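Local coordinates for staphylococcal nuclease domain-containing protein 1 (Drosophila melanogaster, PDB 2WAC) that cleaves both DNA and RNA as an endonuclease, acts in translation regulation with the RNA-induced silencing complex, and binds symmetrically dimethylated arginines through its Tudor domain, at residues E131-A136 with G180-E185; V146-E151 with A161-P166; Y50-G55 with A71-V76. One frame throughout, in Å; residues are numbered along the deposited sequence.

Contact 1 (E131-A136 with G180-E185); sequences EEALRA and GLVLAE
The helical turn at Ala133 lies against the chain at Leu181, where it has just left a helix and not yet entered a strand; these two CA atoms are 5.5 Å apart, and no hydrogen bond joins the segments. Ala133 meets its partner through its methyl alone: CB sits 3.7 Å from Val182 CG1 and equally close to the carbonyl oxygen of Leu181, so the small side chain fits against both backbone and side chain. One turn on, CB of Ala136 points at the opposing segment and is touched by Leu181 CD1 at 3.7 Å. The other methyl of Leu181, CD2, reaches the aliphatic part of Glu132 at CG, 4.0 Å away, and one leucine thereby spans two residues of the helix. Just before Leu181, Gly180 with its positive phi (72°) closes helix 172-178 in a Schellman motif, and the chain goes on to strand 183-184. Helix 127-141 of the nuclease-like domain packs here against the turn, and Val182 also touches Leu176, Val177 and Val121. Glu132 keeps its carboxylate apart from the leucine: its chain bends at chi2 (53°), and the group is gripped side-on by Arg135. NE of Arg135 bonds Glu132 OE1 at 2.8 Å and NH2 bonds Glu132 OE2 at 3.1 Å, both oxygens lying nearly in the guanidinium plane. Arg135 NH1 forms a further salt bridge with Glu139, one turn along the same helix.

Contact 2 (V146-E151 with A161-P166); sequences VQLNVE and ATLRDP
Gln147 and Arg164 face each other as an antiparallel hydrogen-bonded pair, with Gln147 N donating to Arg164 O in an almost straight bond (2.8 Å, 174°) and Arg164 N returning one to Gln147 O. Followed outward from the backbone, the glutamine begins with CB beside Arg164 O and near Arg164 CB; CG comes within 4.4 Å of Pro166 CB, and the extended chain then carries the amide to the arginine. CD lies 3.8 Å from Arg164 NH2, and NE2 comes only as near as 4.1 Å to that same nitrogen. At the tip OE1 takes two bonds, from NE and NH2 of Arg164, each 2.9 Å long. Both donors reach the oxygen from the same face of the amide, while OE1 itself lies in the guanidinium plane; the two flat groups are turned 33° apart. Tyr4 adds a cation-pi contact to this guanidinium. The strands form the hairpin 145-152 and 159-164 in the five-stranded sheet of the staphylococcal nuclease-like domain, and strand 5-12 pairs with 145-152 on its other edge. On the face bearing Leu148, Leu163 and Ala161 the contacts are apolar: Leu163 CD2 rests 3.8 Å from Leu148 CB, and Leu148 CG packs on Ala161 CB. The Gln147 face also carries a second polar group, where Glu151 OE2 accepts from Thr162 OG1 (2.8 Å) through its anti lone pair and from Asn149 ND2 (2.9 Å) above the carboxylate plane. Shortening Glu151 to an alanine removes OE2, and the Thr162 hydroxyl and Asn149 ND2 would probably lose their shared acceptor, the amide becoming freer to turn. A water donates to both Gln147 O and Thr162 OG1, bridging the strands.

Contact 3 (Y50-G55 with A71-V76); sequences YTPKRG and AKVERV
Pro52 lies across two valines of strand 68-77, packing the loop that leads into strand 57-61 against one strand of the Tudor domain's antiparallel sheet. The proline ring divides its contacts between them: CB meets Val73 CG2 at 3.7 Å, the two side chains crossing at about a right angle, while CG meets Val76 CG2 at the same distance. That Val76 methyl also lies 3.6 Å from Pro52 O, and so touches the ring and the backbone of one residue. Val73 CG1, trans to its own backbone N (chi1 177°), lies nearest the carbonyl oxygen of Lys53 (3.7 Å). A single direct hydrogen bond joins the segments, from Gly55 N to Val73 O; it is short at 2.6 Å, and the donor is tilted 27° from the carbonyl plane. Gly55 suits this place because at its backbone angles (phi 105°) a CB would be jammed against the preceding carbonyl oxygen. Farther out, Pro52 is backed by Leu99 and Thr96, Val73 rests on Val58, and the loop is held by a hydrogen bond from Lys53 N to Asp56. The strand itself is shaped by a classic beta bulge, Glu74 and Arg75 both facing Thr82, which lets Val73 and Val76, three positions apart, point toward the same loop. Residues 71-76 belong to the region involved in dimethylarginine binding. At the outer margin a water accepts from Val76 N at 2.8 Å and from Arg54 NH1 at 3.1 Å, in the plane of the guanidinium.

Overall arrangement
The chain is the extended Tudor fragment of a longer protein, the Tudor domain with the fifth staphylococcal nuclease-like domain: contacts 1 and 2 lie in the nuclease-like part and contact 3 in the Tudor part, on the opposite side of the chain's centre. Contact 3 closes first; contact 2 is nested within the loop closed by contact 1, and helix 127-141 is followed in the chain by strand 145-152. The centres of contacts 1 and 2 are about 17 Å apart, their nearest atoms about 9 Å. Contact 3 lies about 34 Å from contact 1 and about 32 Å from contact 2 between centres. Only contact 3 includes part of the dimethylarginine-binding region, residues 62-90.

Contact 1 (E131-A136 with G180-E185)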
# COMPACT_ATOMS: atom_id res chain seq x y z
N GLU A 131 11.82 -9.88 -7.46
CA GLU A 131 11.24 -9.01 -8.49
C GLU A 131 10.00 -9.62 -9.12
O GLU A 131 8.98 -8.95 -9.29
CB GLU A 131 12.25 -8.73 -9.61
CG GLU A 131 13.58 -8.14 -9.18
CD GLU A 131 14.50 -7.88 -10.37
OE1 GLU A 131 14.13 -7.07 -11.24
OE2 GLU A 131 15.58 -8.50 -10.43
N GLU A 132 10.10 -10.90 -9.48
CA GLU A 132 9.00 -11.63 -10.10
C GLU A 132 7.78 -11.72 -9.18
O GLU A 132 6.65 -11.57 -9.63
CB GLU A 132 9.45 -13.02 -10.56
CG GLU A 132 8.37 -13.91 -11.20
CD GLU A 132 7.61 -13.24 -12.35
OE1 GLU A 132 8.06 -12.20 -12.88
OE2 GLU A 132 6.55 -13.78 -12.73
N ALA A 133 8.03 -11.93 -7.89
CA ALA A 133 6.97 -11.97 -6.88
C ALA A 133 6.20 -10.65 -6.83
O ALA A 133 4.96 -10.64 -6.78
CB ALA A 133 7.54 -12.31 -5.52
N LEU A 134 6.93 -9.54 -6.85
CA LEU A 134 6.34 -8.20 -6.81
C LEU A 134 5.61 -7.86 -8.12
O LEU A 134 4.56 -7.22 -8.09
CB LEU A 134 7.41 -7.15 -6.50
CG LEU A 134 8.11 -7.27 -5.14
CD1 LEU A 134 9.46 -6.57 -5.16
CD2 LEU A 134 7.24 -6.74 -4.00
N ARG A 135 6.17 -8.31 -9.24
CA ARG A 135 5.54 -8.16 -10.55
C ARG A 135 4.23 -8.94 -10.63
O ARG A 135 3.22 -8.42 -11.11
CB ARG A 135 6.50 -8.65 -11.65
CG ARG A 135 6.06 -8.29 -13.07
CD ARG A 135 6.48 -9.36 -14.09
NE ARG A 135 5.87 -10.66 -13.81
CZ ARG A 135 4.61 -10.99 -14.10
NH1 ARG A 135 3.80 -10.11 -14.68
NH2 ARG A 135 4.16 -12.20 -13.81
N ALA A 136 4.25 -10.18 -10.14
CA ALA A 136 3.08 -11.06 -10.16
C ALA A 136 1.94 -10.54 -9.29
O ALA A 136 0.78 -10.62 -9.69
CB ALA A 136 3.47 -12.47 -9.74
N GLY A 180 4.58 -20.95 -6.16
CA GLY A 180 6.00 -21.07 -5.81
C GLY A 180 6.80 -19.80 -6.01
O GLY A 180 7.99 -19.85 -6.31
N LEU A 181 6.14 -18.65 -5.82
CA LEU A 181 6.78 -17.35 -6.03
C LEU A 181 7.24 -16.71 -4.72
O LEU A 181 8.17 -15.90 -4.71
CB LEU A 181 5.84 -16.40 -6.78
CG LEU A 181 5.36 -16.85 -8.17
CD1 LEU A 181 4.22 -15.97 -8.65
CD2 LEU A 181 6.50 -16.87 -9.19
N VAL A 182 6.57 -17.07 -3.63
CA VAL A 182 6.92 -16.59 -2.29
C VAL A 182 6.93 -17.72 -1.27
O VAL A 182 6.49 -18.84 -1.56
CB VAL A 182 5.95 -15.47 -1.80
CG1 VAL A 182 6.11 -14.19 -2.61
CG2 VAL A 182 4.50 -15.95 -1.80
N LEU A 183 7.43 -17.43 -0.08
CA LEU A 183 7.43 -18.38 1.03
C LEU A 183 6.24 -18.14 1.95
O LEU A 183 5.74 -17.01 2.07
CB LEU A 183 8.74 -18.29 1.82
CG LEU A 183 10.05 -18.56 1.06
CD1 LEU A 183 11.25 -18.15 1.91
CD2 LEU A 183 10.17 -20.02 0.64
N ALA A 184 5.76 -19.21 2.57
CA ALA A 184 4.72 -19.12 3.59
C ALA A 184 5.38 -18.82 4.93
O ALA A 184 6.43 -19.38 5.26
CB ALA A 184 3.94 -20.42 3.66
N GLU A 185 4.75 -17.94 5.71
CA GLU A 185 5.28 -17.57 7.02
C GLU A 185 4.66 -18.42 8.13
O GLU A 185 3.44 -18.60 8.19
CB GLU A 185 5.04 -16.08 7.30
CG GLU A 185 5.60 -15.59 8.63
CD GLU A 185 5.21 -14.15 8.94
OE1 GLU A 185 4.22 -13.65 8.38
OE2 GLU A 185 5.91 -13.51 9.77

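Contact 2 (V146-E151 with A161-P166)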
# COMPACT_ATOMS: atom_id res chain seq x y z
N VAL A 146 -10.84 -5.42 -4.97
CA VAL A 146 -10.67 -6.72 -4.30
C VAL A 146 -11.33 -6.68 -2.92
O VAL A 146 -11.69 -5.61 -2.42
CB VAL A 146 -9.16 -7.12 -4.15
CG1 VAL A 146 -8.50 -7.29 -5.52
CG2 VAL A 146 -8.39 -6.10 -3.31
N GLN A 147 -11.50 -7.86 -2.32
CA GLN A 147 -12.05 -7.96 -0.97
C GLN A 147 -10.92 -8.12 0.05
O GLN A 147 -10.11 -9.05 -0.05
CB GLN A 147 -13.06 -9.11 -0.87
CG GLN A 147 -14.33 -8.89 -1.71
CD GLN A 147 -15.31 -10.05 -1.63
OE1 GLN A 147 -14.93 -11.22 -1.70
NE2 GLN A 147 -16.59 -9.73 -1.50
N LEU A 148 -10.88 -7.22 1.03
CA LEU A 148 -9.84 -7.23 2.06
C LEU A 148 -10.39 -7.71 3.39
O LEU A 148 -11.47 -7.31 3.81
CB LEU A 148 -9.24 -5.82 2.20
CG LEU A 148 -8.16 -5.55 3.27
CD1 LEU A 148 -7.17 -4.52 2.77
CD2 LEU A 148 -8.77 -5.11 4.61
N ASN A 149 -9.63 -8.58 4.05
CA ASN A 149 -9.91 -8.98 5.43
C ASN A 149 -8.69 -8.77 6.31
O ASN A 149 -7.60 -9.24 5.99
CB ASN A 149 -10.36 -10.44 5.50
CG ASN A 149 -10.80 -10.86 6.90
OD1 ASN A 149 -11.66 -10.22 7.51
ND2 ASN A 149 -10.20 -11.92 7.41
N VAL A 150 -8.87 -8.05 7.42
CA VAL A 150 -7.80 -7.87 8.39
C VAL A 150 -7.69 -9.13 9.24
O VAL A 150 -8.65 -9.53 9.90
CB VAL A 150 -8.02 -6.61 9.28
CG1 VAL A 150 -6.95 -6.50 10.36
CG2 VAL A 150 -8.05 -5.35 8.43
N GLU A 151 -6.52 -9.76 9.21
CA GLU A 151 -6.29 -11.04 9.90
C GLU A 151 -5.72 -10.85 11.30
O GLU A 151 -6.03 -11.62 12.21
CB GLU A 151 -5.38 -11.95 9.08
CG GLU A 151 -5.85 -12.23 7.65
CD GLU A 151 -7.10 -13.11 7.59
OE1 GLU A 151 -7.43 -13.78 8.58
OE2 GLU A 151 -7.75 -13.12 6.52
N ALA A 161 -3.32 -8.45 6.44
CA ALA A 161 -4.55 -8.55 5.67
C ALA A 161 -4.45 -9.54 4.51
O ALA A 161 -3.41 -9.64 3.86
CB ALA A 161 -4.97 -7.18 5.15
N THR A 162 -5.53 -10.28 4.27
CA THR A 162 -5.65 -11.06 3.04
C THR A 162 -6.41 -10.27 1.99
O THR A 162 -7.20 -9.38 2.32
CB THR A 162 -6.35 -12.43 3.26
OG1 THR A 162 -7.61 -12.23 3.92
CG2 THR A 162 -5.48 -13.36 4.10
N LEU A 163 -6.16 -10.59 0.72
CA LEU A 163 -6.88 -10.00 -0.40
C LEU A 163 -7.50 -11.11 -1.24
O LEU A 163 -6.86 -12.12 -1.52
CB LEU A 163 -5.95 -9.14 -1.26
CG LEU A 163 -5.33 -7.88 -0.64
CD1 LEU A 163 -4.41 -7.20 -1.65
CD2 LEU A 163 -6.39 -6.92 -0.12
N ARG A 164 -8.74 -10.90 -1.65
CA ARG A 164 -9.53 -11.92 -2.32
C ARG A 164 -10.17 -11.35 -3.59
O ARG A 164 -10.60 -10.20 -3.61
CB ARG A 164 -10.63 -12.41 -1.37
CG ARG A 164 -11.34 -13.67 -1.79
CD ARG A 164 -12.24 -14.21 -0.69
NE ARG A 164 -13.58 -13.61 -0.71
CZ ARG A 164 -14.64 -14.14 -0.11
NH1 ARG A 164 -14.54 -15.29 0.56
NH2 ARG A 164 -15.82 -13.53 -0.18
N ASP A 165 -10.21 -12.16 -4.65
CA ASP A 165 -10.96 -11.79 -5.85
C ASP A 165 -12.46 -11.91 -5.56
O ASP A 165 -12.91 -12.93 -5.05
CB ASP A 165 -10.57 -12.67 -7.05
CG ASP A 165 -11.22 -12.22 -8.34
OD1 ASP A 165 -12.39 -12.58 -8.59
OD2 ASP A 165 -10.56 -11.50 -9.12
N PRO A 166 -13.23 -10.85 -5.89
CA PRO A 166 -14.66 -10.84 -5.58
C PRO A 166 -15.47 -11.90 -6.33
O PRO A 166 -16.53 -12.31 -5.86
CB PRO A 166 -15.12 -9.45 -6.03
CG PRO A 166 -13.87 -8.64 -6.20
CD PRO A 166 -12.80 -9.62 -6.57
O HOH W 1 -9.34 -11.33 1.58

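Contact 3 (Y50-G55 with A71-V76)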
# COMPACT_ATOMS: atom_id res chain seq x y z
N TYR A 50 7.86 28.18 2.40
CA TYR A 50 7.54 27.16 3.40
C TYR A 50 8.68 26.15 3.55
O TYR A 50 9.24 25.68 2.56
CB TYR A 50 6.24 26.44 3.03
CG TYR A 50 5.75 25.42 4.05
CD1 TYR A 50 4.96 25.80 5.13
CD2 TYR A 50 6.09 24.07 3.92
CE1 TYR A 50 4.51 24.87 6.07
CE2 TYR A 50 5.65 23.13 4.85
CZ TYR A 50 4.86 23.53 5.92
OH TYR A 50 4.42 22.61 6.84
N THR A 51 9.03 25.85 4.80
CA THR A 51 9.92 24.74 5.12
C THR A 51 9.27 23.92 6.25
O THR A 51 8.75 24.50 7.21
CB THR A 51 11.37 25.19 5.46
OG1 THR A 51 12.26 24.06 5.43
CG2 THR A 51 11.45 25.87 6.82
N PRO A 52 9.26 22.59 6.12
CA PRO A 52 8.54 21.75 7.07
C PRO A 52 9.38 21.23 8.24
O PRO A 52 10.61 21.24 8.18
CB PRO A 52 8.09 20.57 6.21
CG PRO A 52 9.09 20.50 5.08
CD PRO A 52 9.90 21.78 5.06
N LYS A 53 8.69 20.83 9.31
CA LYS A 53 9.27 19.98 10.34
C LYS A 53 8.86 18.55 10.00
O LYS A 53 7.83 18.35 9.35
CB LYS A 53 8.72 20.35 11.72
CG LYS A 53 9.12 21.73 12.22
CD LYS A 53 8.57 21.98 13.62
CE LYS A 53 8.91 23.38 14.11
NZ LYS A 53 8.38 23.63 15.49
N ARG A 54 9.65 17.57 10.43
CA ARG A 54 9.25 16.17 10.32
C ARG A 54 7.89 15.94 10.98
O ARG A 54 7.69 16.27 12.14
CB ARG A 54 10.30 15.26 10.95
CG ARG A 54 10.87 15.79 12.26
CD ARG A 54 12.21 15.15 12.58
NE ARG A 54 12.98 15.93 13.54
CZ ARG A 54 14.18 16.44 13.30
NH1 ARG A 54 14.76 16.26 12.12
NH2 ARG A 54 14.80 17.14 14.24
N GLY A 55 6.96 15.36 10.22
CA GLY A 55 5.62 15.08 10.74
C GLY A 55 4.52 16.00 10.25
O GLY A 55 3.33 15.69 10.40
N ALA A 71 -0.08 15.45 1.77
CA ALA A 71 1.15 14.71 2.04
C ALA A 71 1.63 14.86 3.47
O ALA A 71 1.44 15.89 4.10
CB ALA A 71 2.25 15.14 1.06
N LYS A 72 2.26 13.80 3.98
CA LYS A 72 2.89 13.82 5.30
C LYS A 72 4.40 13.91 5.12
O LYS A 72 4.98 13.12 4.37
CB LYS A 72 2.51 12.56 6.08
CG LYS A 72 3.18 12.41 7.44
CD LYS A 72 2.77 11.09 8.07
CE LYS A 72 3.72 10.65 9.16
NZ LYS A 72 3.37 9.29 9.67
N VAL A 73 5.02 14.87 5.78
CA VAL A 73 6.47 14.99 5.77
C VAL A 73 7.06 13.96 6.73
O VAL A 73 6.82 14.02 7.94
CB VAL A 73 6.95 16.42 6.14
CG1 VAL A 73 8.46 16.48 6.18
CG2 VAL A 73 6.40 17.44 5.15
N GLU A 74 7.82 13.01 6.19
CA GLU A 74 8.41 11.95 7.00
C GLU A 74 9.85 12.24 7.42
O GLU A 74 10.28 11.84 8.50
CB GLU A 74 8.30 10.61 6.28
CG GLU A 74 6.87 10.09 6.19
CD GLU A 74 6.79 8.64 5.80
OE1 GLU A 74 7.83 8.07 5.41
OE2 GLU A 74 5.69 8.06 5.88
N ARG A 75 10.60 12.93 6.56
CA ARG A 75 11.97 13.34 6.85
C ARG A 75 12.27 14.64 6.13
O ARG A 75 11.86 14.83 4.98
CB ARG A 75 12.96 12.25 6.41
CG ARG A 75 14.39 12.42 6.92
CD ARG A 75 15.33 11.34 6.38
NE ARG A 75 14.96 9.99 6.82
CZ ARG A 75 15.59 8.87 6.49
NH1 ARG A 75 16.66 8.91 5.69
NH2 ARG A 75 15.16 7.70 6.95
N VAL A 76 12.96 15.56 6.80
CA VAL A 76 13.47 16.77 6.15
C VAL A 76 15.00 16.78 6.22
O VAL A 76 15.57 16.51 7.28
CB VAL A 76 12.91 18.08 6.78
CG1 VAL A 76 13.45 19.31 6.05
CG2 VAL A 76 11.40 18.09 6.74
O HOH W 2 13.98 15.00 9.40